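Local structure of endoglucanase (2YIK) at residues R97-P102 / N176-C181; G106-S111 / G206-K211; Y164-T169 / P238-K243. The protein probably hydrolyses internal beta-1,4-glucosidic bonds of cellulose, as a family 9 glycoside hydrolase from a cellulose-degrading clostridium. All coordinates share one frame; numbering follows the deposited sequence.

Contact 1: R97-P102 / N176-C181; sequences RSVLDP and NVVAFC. With CA (calcium ion), chain D.
Two consecutive strand residues, Val-178 and Ala-179, send their side chains to the same helix end, meeting Val-99 and Leu-100 in turn. A classic beta bulge explains this: both residues lie opposite Phe-170 on the adjoining strand, and the usual reversal of direction from one residue to the next is lost. Val-178 CG2 reaches Val-99 CG1 at 3.9 Å, the two valines lying aslant. On Val-99 that methyl is the one turned away from the backbone N (chi1 164°), which carries it out from the last turn of the helix. The first bond of the Leu-100 side chain points neither at the strand nor away from it, yet its CD2 comes in to touch Ala-179 CB, also at 3.9 Å. No hydrogen bond links the segments, so the joint is purely apolar. Where the helix gives out, Asp-101 N still bonds to Arg-97 O, while Asp-101 OD1 binds a calcium ion at 2.6 Å; Asp-103, Asp-105 and the carbonyl of Lys-107 are further ligands. Helix 90-100 thus packs its C-terminal end on strand 177-184, with Phe-92 and Asn-96 also against Val-178, Phe-170 of strand 169-171 beside Leu-100, and helix 238-257 behind Val-177.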
ATOM      1  N   ARG A  97     -13.253 -22.935 -17.144  1.00 25.38           N
ATOM      2  CA  ARG A  97     -12.354 -22.616 -18.244  1.00 25.18           C
ATOM      3  C   ARG A  97     -12.787 -21.469 -19.166  1.00 24.39           C
ATOM      4  O   ARG A  97     -11.963 -20.634 -19.549  1.00 24.01           O
ATOM      5  CB  ARG A  97     -12.113 -23.875 -19.079  1.00 25.06           C
ATOM      6  CG  ARG A  97     -10.977 -23.772 -20.064  1.00 26.78           C
ATOM      7  CD  ARG A  97     -10.869 -25.068 -20.862  1.00 30.21           C
ATOM      8  NE  ARG A  97     -10.638 -26.216 -19.987  1.00 32.18           N
ATOM      9  CZ  ARG A  97      -9.456 -26.537 -19.469  1.00 32.72           C
ATOM     10  NH1 ARG A  97      -8.391 -25.799 -19.748  1.00 30.98           N
ATOM     11  NH2 ARG A  97      -9.342 -27.587 -18.661  1.00 34.17           N
ATOM     12  N   SER A  98     -14.066 -21.420 -19.522  1.00 21.84           N
ATOM     13  CA  SER A  98     -14.542 -20.379 -20.426  1.00 23.43           C
ATOM     14  C   SER A  98     -14.455 -18.966 -19.854  1.00 23.77           C
ATOM     15  O   SER A  98     -14.473 -17.995 -20.607  1.00 23.81           O
ATOM     16  CB  SER A  98     -15.973 -20.678 -20.897  1.00 22.17           C
ATOM     17  OG  SER A  98     -16.862 -20.832 -19.807  1.00 24.56           O
ATOM     18  N   VAL A  99     -14.362 -18.845 -18.532  1.00 24.59           N
ATOM     19  CA  VAL A  99     -14.245 -17.528 -17.911  1.00 24.90           C
ATOM     20  C   VAL A  99     -12.782 -17.242 -17.604  1.00 25.03           C
ATOM     21  O   VAL A  99     -12.316 -16.119 -17.767  1.00 27.23           O
ATOM     22  CB  VAL A  99     -15.107 -17.420 -16.620  1.00 24.65           C
ATOM     23  CG1 VAL A  99     -14.679 -16.213 -15.789  1.00 23.25           C
ATOM     24  CG2 VAL A  99     -16.572 -17.269 -17.004  1.00 23.11           C
ATOM     25  N   LEU A 100     -12.051 -18.266 -17.183  1.00 25.02           N
ATOM     26  CA  LEU A 100     -10.638 -18.111 -16.873  1.00 24.56           C
ATOM     27  C   LEU A 100      -9.782 -17.951 -18.130  1.00 26.67           C
ATOM     28  O   LEU A 100      -8.753 -17.272 -18.107  1.00 26.83           O
ATOM     29  CB  LEU A 100     -10.132 -19.331 -16.100  1.00 24.43           C
ATOM     30  CG  LEU A 100     -10.700 -19.623 -14.707  1.00 25.11           C
ATOM     31  CD1 LEU A 100     -10.224 -20.988 -14.222  1.00 22.48           C
ATOM     32  CD2 LEU A 100     -10.263 -18.526 -13.747  1.00 25.23           C
ATOM     33  N   ASP A 101     -10.227 -18.564 -19.226  1.00 25.67           N
ATOM     34  CA  ASP A 101      -9.483 -18.571 -20.486  1.00 26.24           C
ATOM     35  C   ASP A 101     -10.440 -18.514 -21.695  1.00 27.38           C
ATOM     36  O   ASP A 101     -10.485 -19.442 -22.502  1.00 26.71           O
ATOM     37  CB  ASP A 101      -8.634 -19.863 -20.495  1.00 27.95           C
ATOM     38  CG  ASP A 101      -7.774 -20.009 -21.731  1.00 28.06           C
ATOM     39  OD1 ASP A 101      -7.401 -18.986 -22.315  1.00 28.14           O
ATOM     40  OD2 ASP A 101      -7.453 -21.154 -22.107  1.00 31.20           O
ATOM     41  N   PRO A 102     -11.188 -17.401 -21.851  1.00 27.75           N
ATOM     42  CA  PRO A 102     -12.142 -17.244 -22.956  1.00 28.06           C
ATOM     43  C   PRO A 102     -11.592 -17.576 -24.341  1.00 29.14           C
ATOM     44  O   PRO A 102     -12.283 -18.191 -25.150  1.00 27.43           O
ATOM     45  CB  PRO A 102     -12.557 -15.771 -22.866  1.00 28.87           C
ATOM     46  CG  PRO A 102     -12.258 -15.393 -21.459  1.00 27.89           C
ATOM     47  CD  PRO A 102     -10.959 -16.104 -21.197  1.00 26.77           C
ATOM     48  N   ASN A 176     -19.806 -11.246 -11.852  1.00 26.74           N
ATOM     49  CA  ASN A 176     -19.461 -12.042 -10.678  1.00 27.10           C
ATOM     50  C   ASN A 176     -18.016 -12.512 -10.727  1.00 25.78           C
ATOM     51  O   ASN A 176     -17.550 -13.007 -11.756  1.00 24.03           O
ATOM     52  CB  ASN A 176     -20.375 -13.263 -10.567  1.00 30.26           C
ATOM     53  CG  ASN A 176     -21.835 -12.887 -10.572  1.00 34.49           C
ATOM     54  OD1 ASN A 176     -22.576 -13.244 -11.494  1.00 37.11           O
ATOM     55  ND2 ASN A 176     -22.261 -12.153  -9.548  1.00 32.99           N
ATOM     56  N   VAL A 177     -17.310 -12.350  -9.611  1.00 26.21           N
ATOM     57  CA  VAL A 177     -15.918 -12.779  -9.523  1.00 25.17           C
ATOM     58  C   VAL A 177     -15.853 -14.300  -9.403  1.00 25.42           C
ATOM     59  O   VAL A 177     -16.510 -14.899  -8.554  1.00 25.45           O
ATOM     60  CB  VAL A 177     -15.198 -12.159  -8.298  1.00 25.96           C
ATOM     61  CG1 VAL A 177     -13.798 -12.744  -8.175  1.00 23.09           C
ATOM     62  CG2 VAL A 177     -15.128 -10.642  -8.441  1.00 22.48           C
ATOM     63  N   VAL A 178     -15.053 -14.913 -10.265  1.00 24.57           N
ATOM     64  CA  VAL A 178     -14.887 -16.356 -10.279  1.00 23.84           C
ATOM     65  C   VAL A 178     -13.563 -16.738  -9.605  1.00 24.31           C
ATOM     66  O   VAL A 178     -13.482 -17.727  -8.874  1.00 24.09           O
ATOM     67  CB  VAL A 178     -14.924 -16.876 -11.740  1.00 25.25           C
ATOM     68  CG1 VAL A 178     -14.446 -18.314 -11.805  1.00 24.57           C
ATOM     69  CG2 VAL A 178     -16.350 -16.765 -12.286  1.00 25.02           C
ATOM     70  N   ALA A 179     -12.530 -15.941  -9.852  1.00 23.83           N
ATOM     71  CA  ALA A 179     -11.219 -16.169  -9.261  1.00 23.38           C
ATOM     72  C   ALA A 179     -10.413 -14.870  -9.280  1.00 23.96           C
ATOM     73  O   ALA A 179     -10.616 -14.004 -10.140  1.00 22.69           O
ATOM     74  CB  ALA A 179     -10.474 -17.259 -10.025  1.00 22.88           C
ATOM     75  N   PHE A 180      -9.509 -14.734  -8.317  1.00 24.30           N
ATOM     76  CA  PHE A 180      -8.653 -13.563  -8.238  1.00 22.86           C
ATOM     77  C   PHE A 180      -7.221 -14.007  -7.996  1.00 22.60           C
ATOM     78  O   PHE A 180      -6.929 -14.664  -6.994  1.00 21.62           O
ATOM     79  CB  PHE A 180      -9.092 -12.636  -7.100  1.00 22.88           C
ATOM     80  CG  PHE A 180      -8.152 -11.478  -6.863  1.00 24.13           C
ATOM     81  CD1 PHE A 180      -8.039 -10.449  -7.798  1.00 22.49           C
ATOM     82  CD2 PHE A 180      -7.338 -11.447  -5.734  1.00 23.78           C
ATOM     83  CE1 PHE A 180      -7.139  -9.397  -7.602  1.00 23.41           C
ATOM     84  CE2 PHE A 180      -6.432 -10.395  -5.529  1.00 24.17           C
ATOM     85  CZ  PHE A 180      -6.328  -9.378  -6.465  1.00 24.64           C
ATOM     86  N   CYS A 181      -6.327 -13.673  -8.916  1.00 21.94           N
ATOM     87  CA  CYS A 181      -4.931 -14.032  -8.730  1.00 23.85           C
ATOM     88  C   CYS A 181      -4.332 -12.980  -7.811  1.00 24.23           C
ATOM     89  O   CYS A 181      -4.206 -11.813  -8.181  1.00 22.89           O
ATOM     90  CB  CYS A 181      -4.162 -14.049 -10.049  1.00 24.35           C
ATOM     91  SG  CYS A 181      -2.393 -14.420  -9.811  1.00 26.09           S
TER
HETATM   92 CA    CA D1531      -5.755 -17.055 -22.650  1.00 32.19          CA

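Contact 2: G106-S111 / G206-K211. With CA (calcium ion), chain D.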
ATOM      1  N   GLY A 106      -5.122 -21.739 -23.418  1.00 31.52           N
ATOM      2  CA  GLY A 106      -4.568 -22.419 -22.254  1.00 31.17           C
ATOM      3  C   GLY A 106      -3.625 -21.625 -21.364  1.00 31.10           C
ATOM      4  O   GLY A 106      -2.903 -22.199 -20.547  1.00 30.42           O
ATOM      5  N   LYS A 107      -3.629 -20.305 -21.511  1.00 30.07           N
ATOM      6  CA  LYS A 107      -2.762 -19.453 -20.710  1.00 30.69           C
ATOM      7  C   LYS A 107      -3.515 -18.241 -20.169  1.00 30.50           C
ATOM      8  O   LYS A 107      -4.499 -17.817 -20.745  1.00 29.54           O
ATOM      9  CB  LYS A 107      -1.573 -19.000 -21.562  1.00 32.53           C
ATOM     10  CG  LYS A 107      -0.599 -20.122 -21.888  1.00 34.53           C
ATOM     11  CD  LYS A 107      -0.028 -19.974 -23.283  1.00 38.63           C
ATOM     12  CE  LYS A 107       1.070 -21.009 -23.562  1.00 40.64           C
ATOM     13  NZ  LYS A 107       1.038 -22.142 -22.589  1.00 42.05           N
ATOM     14  N   VAL A 108      -3.085 -17.700 -19.037  1.00 30.83           N
ATOM     15  CA  VAL A 108      -3.738 -16.509 -18.510  1.00 29.45           C
ATOM     16  C   VAL A 108      -2.668 -15.456 -18.276  1.00 29.09           C
ATOM     17  O   VAL A 108      -1.493 -15.781 -18.096  1.00 28.78           O
ATOM     18  CB  VAL A 108      -4.495 -16.786 -17.194  1.00 29.49           C
ATOM     19  CG1 VAL A 108      -5.620 -17.790 -17.444  1.00 28.67           C
ATOM     20  CG2 VAL A 108      -3.537 -17.287 -16.139  1.00 28.37           C
ATOM     21  N   ASP A 109      -3.080 -14.193 -18.294  1.00 28.60           N
ATOM     22  CA  ASP A 109      -2.164 -13.080 -18.098  1.00 28.98           C
ATOM     23  C   ASP A 109      -2.259 -12.490 -16.686  1.00 29.80           C
ATOM     24  O   ASP A 109      -3.218 -11.793 -16.357  1.00 29.19           O
ATOM     25  CB  ASP A 109      -2.463 -11.998 -19.141  1.00 29.52           C
ATOM     26  CG  ASP A 109      -1.510 -10.818 -19.061  1.00 30.12           C
ATOM     27  OD1 ASP A 109      -0.605 -10.813 -18.195  1.00 28.61           O
ATOM     28  OD2 ASP A 109      -1.671  -9.882 -19.876  1.00 31.43           O
ATOM     29  N   VAL A 110      -1.272 -12.785 -15.844  1.00 29.69           N
ATOM     30  CA  VAL A 110      -1.254 -12.238 -14.490  1.00 29.35           C
ATOM     31  C   VAL A 110       0.003 -11.382 -14.331  1.00 29.20           C
ATOM     32  O   VAL A 110       0.597 -11.301 -13.253  1.00 29.96           O
ATOM     33  CB  VAL A 110      -1.283 -13.343 -13.398  1.00 27.43           C
ATOM     34  CG1 VAL A 110      -2.633 -14.047 -13.406  1.00 27.15           C
ATOM     35  CG2 VAL A 110      -0.166 -14.331 -13.616  1.00 27.36           C
ATOM     36  N   SER A 111       0.388 -10.736 -15.427  1.00 28.04           N
ATOM     37  CA  SER A 111       1.557  -9.873 -15.452  1.00 27.04           C
ATOM     38  C   SER A 111       1.190  -8.457 -15.015  1.00 26.44           C
ATOM     39  O   SER A 111       0.015  -8.083 -14.977  1.00 26.27           O
ATOM     40  CB  SER A 111       2.148  -9.816 -16.863  1.00 27.89           C
ATOM     41  OG  SER A 111       1.335  -9.033 -17.724  1.00 29.87           O
ATOM     42  N   GLY A 206       1.100 -18.967 -10.047  1.00 27.90           N
ATOM     43  CA  GLY A 206       0.038 -17.997  -9.882  1.00 26.95           C
ATOM     44  C   GLY A 206      -0.877 -18.546  -8.798  1.00 25.62           C
ATOM     45  O   GLY A 206      -1.323 -19.689  -8.890  1.00 25.91           O
ATOM     46  N   TRP A 207      -1.143 -17.764  -7.759  1.00 24.33           N
ATOM     47  CA  TRP A 207      -2.007 -18.234  -6.683  1.00 23.69           C
ATOM     48  C   TRP A 207      -3.330 -17.477  -6.787  1.00 24.40           C
ATOM     49  O   TRP A 207      -3.359 -16.247  -6.924  1.00 24.00           O
ATOM     50  CB  TRP A 207      -1.324 -18.033  -5.320  1.00 24.23           C
ATOM     51  CG  TRP A 207       0.127 -18.520  -5.287  1.00 25.15           C
ATOM     52  CD1 TRP A 207       1.198 -17.934  -5.900  1.00 25.33           C
ATOM     53  CD2 TRP A 207       0.648 -19.669  -4.593  1.00 26.03           C
ATOM     54  NE1 TRP A 207       2.349 -18.636  -5.630  1.00 24.31           N
ATOM     55  CE2 TRP A 207       2.042 -19.703  -4.831  1.00 26.90           C
ATOM     56  CE3 TRP A 207       0.074 -20.667  -3.797  1.00 26.02           C
ATOM     57  CZ2 TRP A 207       2.873 -20.701  -4.296  1.00 26.24           C
ATOM     58  CZ3 TRP A 207       0.904 -21.661  -3.263  1.00 28.23           C
ATOM     59  CH2 TRP A 207       2.288 -21.665  -3.518  1.00 26.86           C
ATOM     60  N   PHE A 208      -4.425 -18.230  -6.731  1.00 24.03           N
ATOM     61  CA  PHE A 208      -5.755 -17.665  -6.905  1.00 24.07           C
ATOM     62  C   PHE A 208      -6.716 -17.886  -5.755  1.00 23.55           C
ATOM     63  O   PHE A 208      -6.707 -18.943  -5.130  1.00 24.78           O
ATOM     64  CB  PHE A 208      -6.418 -18.265  -8.158  1.00 22.77           C
ATOM     65  CG  PHE A 208      -5.691 -17.981  -9.446  1.00 23.83           C
ATOM     66  CD1 PHE A 208      -4.432 -18.517  -9.692  1.00 21.86           C
ATOM     67  CD2 PHE A 208      -6.281 -17.184 -10.426  1.00 24.09           C
ATOM     68  CE1 PHE A 208      -3.769 -18.262 -10.888  1.00 21.92           C
ATOM     69  CE2 PHE A 208      -5.623 -16.924 -11.623  1.00 23.70           C
ATOM     70  CZ  PHE A 208      -4.368 -17.464 -11.855  1.00 22.40           C
ATOM     71  N   ILE A 209      -7.551 -16.882  -5.484  1.00 25.15           N
ATOM     72  CA  ILE A 209      -8.582 -17.020  -4.460  1.00 25.35           C
ATOM     73  C   ILE A 209      -9.817 -17.447  -5.246  1.00 26.43           C
ATOM     74  O   ILE A 209     -10.112 -16.915  -6.320  1.00 25.66           O
ATOM     75  CB  ILE A 209      -8.896 -15.706  -3.703  1.00 26.20           C
ATOM     76  CG1 ILE A 209      -7.771 -15.392  -2.720  1.00 28.45           C
ATOM     77  CG2 ILE A 209     -10.195 -15.854  -2.904  1.00 22.87           C
ATOM     78  CD1 ILE A 209      -6.997 -14.164  -3.078  1.00 33.92           C
ATOM     79  N   THR A 210     -10.532 -18.403  -4.679  1.00 26.60           N
ATOM     80  CA  THR A 210     -11.706 -19.003  -5.278  1.00 27.81           C
ATOM     81  C   THR A 210     -12.789 -19.074  -4.195  1.00 28.78           C
ATOM     82  O   THR A 210     -12.491 -18.883  -3.017  1.00 28.73           O
ATOM     83  CB  THR A 210     -11.271 -20.408  -5.776  1.00 28.43           C
ATOM     84  OG1 THR A 210     -10.998 -20.357  -7.179  1.00 29.87           O
ATOM     85  CG2 THR A 210     -12.272 -21.448  -5.449  1.00 26.37           C
ATOM     86  N   LYS A 211     -14.036 -19.340  -4.573  1.00 28.68           N
ATOM     87  CA  LYS A 211     -15.094 -19.433  -3.576  1.00 29.74           C
ATOM     88  C   LYS A 211     -14.907 -20.690  -2.717  1.00 30.12           C
ATOM     89  O   LYS A 211     -15.573 -20.859  -1.695  1.00 29.15           O
ATOM     90  CB  LYS A 211     -16.466 -19.488  -4.249  1.00 30.79           C
ATOM     91  CG  LYS A 211     -16.835 -20.857  -4.823  1.00 35.55           C
ATOM     92  CD  LYS A 211     -18.059 -20.771  -5.723  1.00 37.85           C
ATOM     93  CE  LYS A 211     -19.280 -20.273  -4.969  1.00 41.98           C
ATOM     94  NZ  LYS A 211     -19.988 -21.388  -4.256  1.00 47.08           N
TER
HETATM   95 CA    CA D1531      -5.755 -17.055 -22.650  1.00 32.19          CA
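The Phe-208 ring meets two valines of segment 106-111 through its far corner, CZ, and neither lies squarely over a face. Val-108 CG2 stands at the ring edge, near its plane, 4.4 Å from Phe-208 CZ; Val-110 CG1 comes obliquely and nearer, 4.1 Å from Phe-208 CZ. Gly-206 O of the ring's own strand also lies at the edge, in plane. Thr-86 and Met-88 are further neighbours of this side chain. The side chain of Phe-208 sets out to one side of the other segment, but with CG beside the backbone N (chi1 -62°) its ring end comes round to the valines, while Val-110 points at it from the opposite direction. Gly-206, without a side chain, lies close to the Phe-208 ring. The contact bridges two antiparallel sheets of the glycoside hydrolase family 9 domain: strand 107-108 pairs with 79-80, and strand 206-209 with 177-184. Leu-79 touches both valines, and Cys-181 packs on Val-110, which continues the apolar layer to either sheet. On the 106-111 side, Lys-107 O binds a calcium ion at 2.4 Å, just before Val-108. Two residues after that ligand, Asp-109 opens an Asx turn, its OD1 accepting from Ser-111 N at 2.9 Å, nearly in line with the C-O bond. The same Asp-109 OD1 takes Ser-111 OG at 2.7 Å through its syn lone pair, and these two donors on one oxygen help to hold the carboxylate's rotation as the chain leaves Val-110.

Contact 3: Y164-T169 / P238-K243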
ATOM      1  N   TYR A 164      -3.455  -3.985 -12.751  1.00 23.55           N
ATOM      2  CA  TYR A 164      -2.950  -5.315 -12.444  1.00 23.03           C
ATOM      3  C   TYR A 164      -4.040  -6.072 -11.680  1.00 24.13           C
ATOM      4  O   TYR A 164      -4.349  -7.216 -12.008  1.00 25.78           O
ATOM      5  CB  TYR A 164      -1.667  -5.200 -11.607  1.00 22.64           C
ATOM      6  CG  TYR A 164      -1.209  -6.466 -10.907  1.00 20.60           C
ATOM      7  CD1 TYR A 164      -0.904  -7.624 -11.622  1.00 20.31           C
ATOM      8  CD2 TYR A 164      -1.025  -6.479  -9.524  1.00 22.76           C
ATOM      9  CE1 TYR A 164      -0.420  -8.767 -10.973  1.00 23.11           C
ATOM     10  CE2 TYR A 164      -0.549  -7.605  -8.864  1.00 23.77           C
ATOM     11  CZ  TYR A 164      -0.246  -8.749  -9.589  1.00 24.31           C
ATOM     12  OH  TYR A 164       0.231  -9.865  -8.930  1.00 26.13           O
ATOM     13  N   PHE A 165      -4.633  -5.424 -10.679  1.00 23.93           N
ATOM     14  CA  PHE A 165      -5.695  -6.049  -9.897  1.00 24.17           C
ATOM     15  C   PHE A 165      -6.854  -6.446 -10.821  1.00 24.54           C
ATOM     16  O   PHE A 165      -7.358  -7.568 -10.764  1.00 25.86           O
ATOM     17  CB  PHE A 165      -6.221  -5.092  -8.813  1.00 22.69           C
ATOM     18  CG  PHE A 165      -5.183  -4.656  -7.803  1.00 22.49           C
ATOM     19  CD1 PHE A 165      -4.175  -5.521  -7.386  1.00 21.72           C
ATOM     20  CD2 PHE A 165      -5.243  -3.380  -7.241  1.00 22.52           C
ATOM     21  CE1 PHE A 165      -3.240  -5.124  -6.423  1.00 22.66           C
ATOM     22  CE2 PHE A 165      -4.316  -2.972  -6.280  1.00 22.51           C
ATOM     23  CZ  PHE A 165      -3.312  -3.845  -5.868  1.00 21.42           C
ATOM     24  N   MET A 166      -7.271  -5.525 -11.682  1.00 25.30           N
ATOM     25  CA  MET A 166      -8.373  -5.805 -12.594  1.00 25.28           C
ATOM     26  C   MET A 166      -8.111  -6.962 -13.551  1.00 25.50           C
ATOM     27  O   MET A 166      -8.987  -7.809 -13.742  1.00 25.67           O
ATOM     28  CB  MET A 166      -8.776  -4.528 -13.346  1.00 25.69           C
ATOM     29  CG  MET A 166      -9.480  -3.526 -12.417  1.00 27.75           C
ATOM     30  SD  MET A 166     -10.157  -2.021 -13.149  1.00 29.19           S
ATOM     31  CE  MET A 166      -8.717  -0.939 -13.127  1.00 28.22           C
ATOM     32  N   ARG A 167      -6.921  -7.013 -14.143  1.00 26.60           N
ATOM     33  CA  ARG A 167      -6.566  -8.106 -15.055  1.00 26.50           C
ATOM     34  C   ARG A 167      -6.570  -9.435 -14.292  1.00 26.63           C
ATOM     35  O   ARG A 167      -6.852 -10.489 -14.857  1.00 26.70           O
ATOM     36  CB  ARG A 167      -5.164  -7.898 -15.650  1.00 28.15           C
ATOM     37  CG  ARG A 167      -5.075  -6.932 -16.820  1.00 33.51           C
ATOM     38  CD  ARG A 167      -3.713  -7.049 -17.507  1.00 33.20           C
ATOM     39  NE  ARG A 167      -2.634  -6.778 -16.573  1.00 31.82           N
ATOM     40  CZ  ARG A 167      -2.178  -5.564 -16.286  1.00 29.67           C
ATOM     41  NH1 ARG A 167      -2.700  -4.497 -16.872  1.00 28.05           N
ATOM     42  NH2 ARG A 167      -1.213  -5.421 -15.389  1.00 27.75           N
ATOM     43  N   CYS A 168      -6.249  -9.376 -13.002  1.00 26.10           N
ATOM     44  CA  CYS A 168      -6.197 -10.577 -12.168  1.00 25.46           C
ATOM     45  C   CYS A 168      -7.549 -10.993 -11.599  1.00 24.81           C
ATOM     46  O   CYS A 168      -7.665 -12.025 -10.934  1.00 23.46           O
ATOM     47  CB  CYS A 168      -5.189 -10.379 -11.032  1.00 24.40           C
ATOM     48  SG  CYS A 168      -3.450 -10.431 -11.575  1.00 25.55           S
ATOM     49  N   THR A 169      -8.569 -10.181 -11.849  1.00 24.19           N
ATOM     50  CA  THR A 169      -9.903 -10.499 -11.372  1.00 24.10           C
ATOM     51  C   THR A 169     -10.667 -11.104 -12.543  1.00 24.94           C
ATOM     52  O   THR A 169     -11.047 -10.396 -13.478  1.00 24.36           O
ATOM     53  CB  THR A 169     -10.653  -9.246 -10.871  1.00 24.02           C
ATOM     54  OG1 THR A 169      -9.856  -8.570  -9.886  1.00 24.43           O
ATOM     55  CG2 THR A 169     -11.992  -9.643 -10.245  1.00 21.24           C
ATOM     56  N   PRO A 238     -13.857   9.564 -15.969  1.00 32.20           N
ATOM     57  CA  PRO A 238     -15.104   8.912 -15.544  1.00 31.01           C
ATOM     58  C   PRO A 238     -15.285   7.446 -15.951  1.00 30.52           C
ATOM     59  O   PRO A 238     -15.753   6.628 -15.155  1.00 29.27           O
ATOM     60  CB  PRO A 238     -16.187   9.806 -16.148  1.00 32.03           C
ATOM     61  CG  PRO A 238     -15.515  11.139 -16.262  1.00 31.73           C
ATOM     62  CD  PRO A 238     -14.153  10.764 -16.769  1.00 31.63           C
ATOM     63  N   GLN A 239     -14.926   7.118 -17.186  1.00 30.53           N
ATOM     64  CA  GLN A 239     -15.074   5.750 -17.676  1.00 31.44           C
ATOM     65  C   GLN A 239     -14.141   4.788 -16.950  1.00 29.80           C
ATOM     66  O   GLN A 239     -14.540   3.682 -16.592  1.00 30.39           O
ATOM     67  CB  GLN A 239     -14.799   5.692 -19.176  1.00 32.95           C
ATOM     68  CG  GLN A 239     -15.140   4.349 -19.809  1.00 38.57           C
ATOM     69  CD  GLN A 239     -15.088   4.406 -21.326  1.00 42.25           C
ATOM     70  OE1 GLN A 239     -14.172   3.865 -21.956  1.00 43.90           O
ATOM     71  NE2 GLN A 239     -16.071   5.075 -21.924  1.00 42.39           N
ATOM     72  N   TYR A 240     -12.900   5.215 -16.747  1.00 28.61           N
ATOM     73  CA  TYR A 240     -11.912   4.399 -16.050  1.00 29.17           C
ATOM     74  C   TYR A 240     -12.317   4.267 -14.590  1.00 28.24           C
ATOM     75  O   TYR A 240     -12.173   3.203 -13.986  1.00 30.38           O
ATOM     76  CB  TYR A 240     -10.528   5.045 -16.132  1.00 27.43           C
ATOM     77  CG  TYR A 240      -9.449   4.281 -15.394  1.00 27.61           C
ATOM     78  CD1 TYR A 240      -9.092   2.989 -15.782  1.00 28.71           C
ATOM     79  CD2 TYR A 240      -8.771   4.855 -14.323  1.00 27.27           C
ATOM     80  CE1 TYR A 240      -8.078   2.288 -15.122  1.00 28.60           C
ATOM     81  CE2 TYR A 240      -7.753   4.163 -13.653  1.00 26.28           C
ATOM     82  CZ  TYR A 240      -7.414   2.882 -14.060  1.00 27.66           C
ATOM     83  OH  TYR A 240      -6.413   2.188 -13.423  1.00 26.16           O
ATOM     84  N   ALA A 241     -12.816   5.359 -14.024  1.00 27.19           N
ATOM     85  CA  ALA A 241     -13.248   5.367 -12.635  1.00 27.34           C
ATOM     86  C   ALA A 241     -14.410   4.406 -12.449  1.00 27.68           C
ATOM     87  O   ALA A 241     -14.474   3.669 -11.458  1.00 26.34           O
ATOM     88  CB  ALA A 241     -13.664   6.777 -12.224  1.00 25.54           C
ATOM     89  N   ALA A 242     -15.332   4.417 -13.411  1.00 26.51           N
ATOM     90  CA  ALA A 242     -16.501   3.543 -13.361  1.00 26.67           C
ATOM     91  C   ALA A 242     -16.061   2.094 -13.402  1.00 25.22           C
ATOM     92  O   ALA A 242     -16.623   1.249 -12.704  1.00 26.22           O
ATOM     93  CB  ALA A 242     -17.439   3.831 -14.538  1.00 28.12           C
ATOM     94  N   LYS A 243     -15.066   1.797 -14.230  1.00 25.53           N
ATOM     95  CA  LYS A 243     -14.577   0.428 -14.327  1.00 26.79           C
ATOM     96  C   LYS A 243     -13.975  -0.019 -12.993  1.00 26.55           C
ATOM     97  O   LYS A 243     -14.241  -1.132 -12.529  1.00 25.34           O
ATOM     98  CB  LYS A 243     -13.540   0.303 -15.439  1.00 26.59           C
ATOM     99  CG  LYS A 243     -12.979  -1.093 -15.569  1.00 30.11           C
ATOM    100  CD  LYS A 243     -12.382  -1.295 -16.948  1.00 33.84           C
ATOM    101  CE  LYS A 243     -11.334  -2.393 -16.954  1.00 36.73           C
ATOM    102  NZ  LYS A 243     -10.052  -1.845 -17.516  1.00 39.60           N
TER
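This is helix-to-helix packing through one long side chain: Met-166, in the last turn of helix 151-167, spans to the first turns of helix 238-257, away from the annotated metal and active sites. The backbones stay well apart, with Met-166 CA and Lys-243 CA, the nearest pair, separated by 9.0 Å. The methionine fills that distance nearly straight as far as its sulfur and then bends (chi3 -86°), which swings the terminal methyl aside to the tyrosine. There Met-166 CE lies 3.8 Å from Tyr-240 CE1, approaching the ring obliquely, and it also passes 3.9 Å from Tyr-240 OH. Met-166 SD meets the aliphatic part of Lys-243, 3.8 Å from Lys-243 CG. Ser-244 and Tyr-247 of helix 238-257 also touch Met-166. Tyr-240 has further partners: its hydroxyl bonds to Asp-163, Phe-233 meets its ring edge-to-face, and Arg-159 makes a cation-pi contact. Three residues after Met-166, Thr-169 OG1 donates to Phe-165 O at 2.8 Å from above the carbonyl plane, tying down the chain just past the helix. Across the interface itself no hydrogen bond forms; dispersion and hydrophobic burial of the thioether carry it, with the lysine's methylenes shielding its outer side.

All three contacts lie on one side of the glycoside hydrolase family 9 domain and interleave along the chain: the first segments come in the order 97-102, 106-111, 164-169, and the second in the order 176-181, 206-211, 238-243. Contacts 1 and 2 are neighbours, their centres about 8 Å apart; they share a calcium ion, and strands 177-184 and 206-209 pair where Phe-180 O meets Ile-209 N. Contact 3 is centred about 15 Å from contact 1 and 17 Å from contact 2, linked by Cys-181 N to Cys-168 O and by Arg-167 NH2 to Ser-111 O. Strands 177-184 and 206-209 thus lie between the calcium-binding region that follows helix 90-100 and the end of helix 151-167.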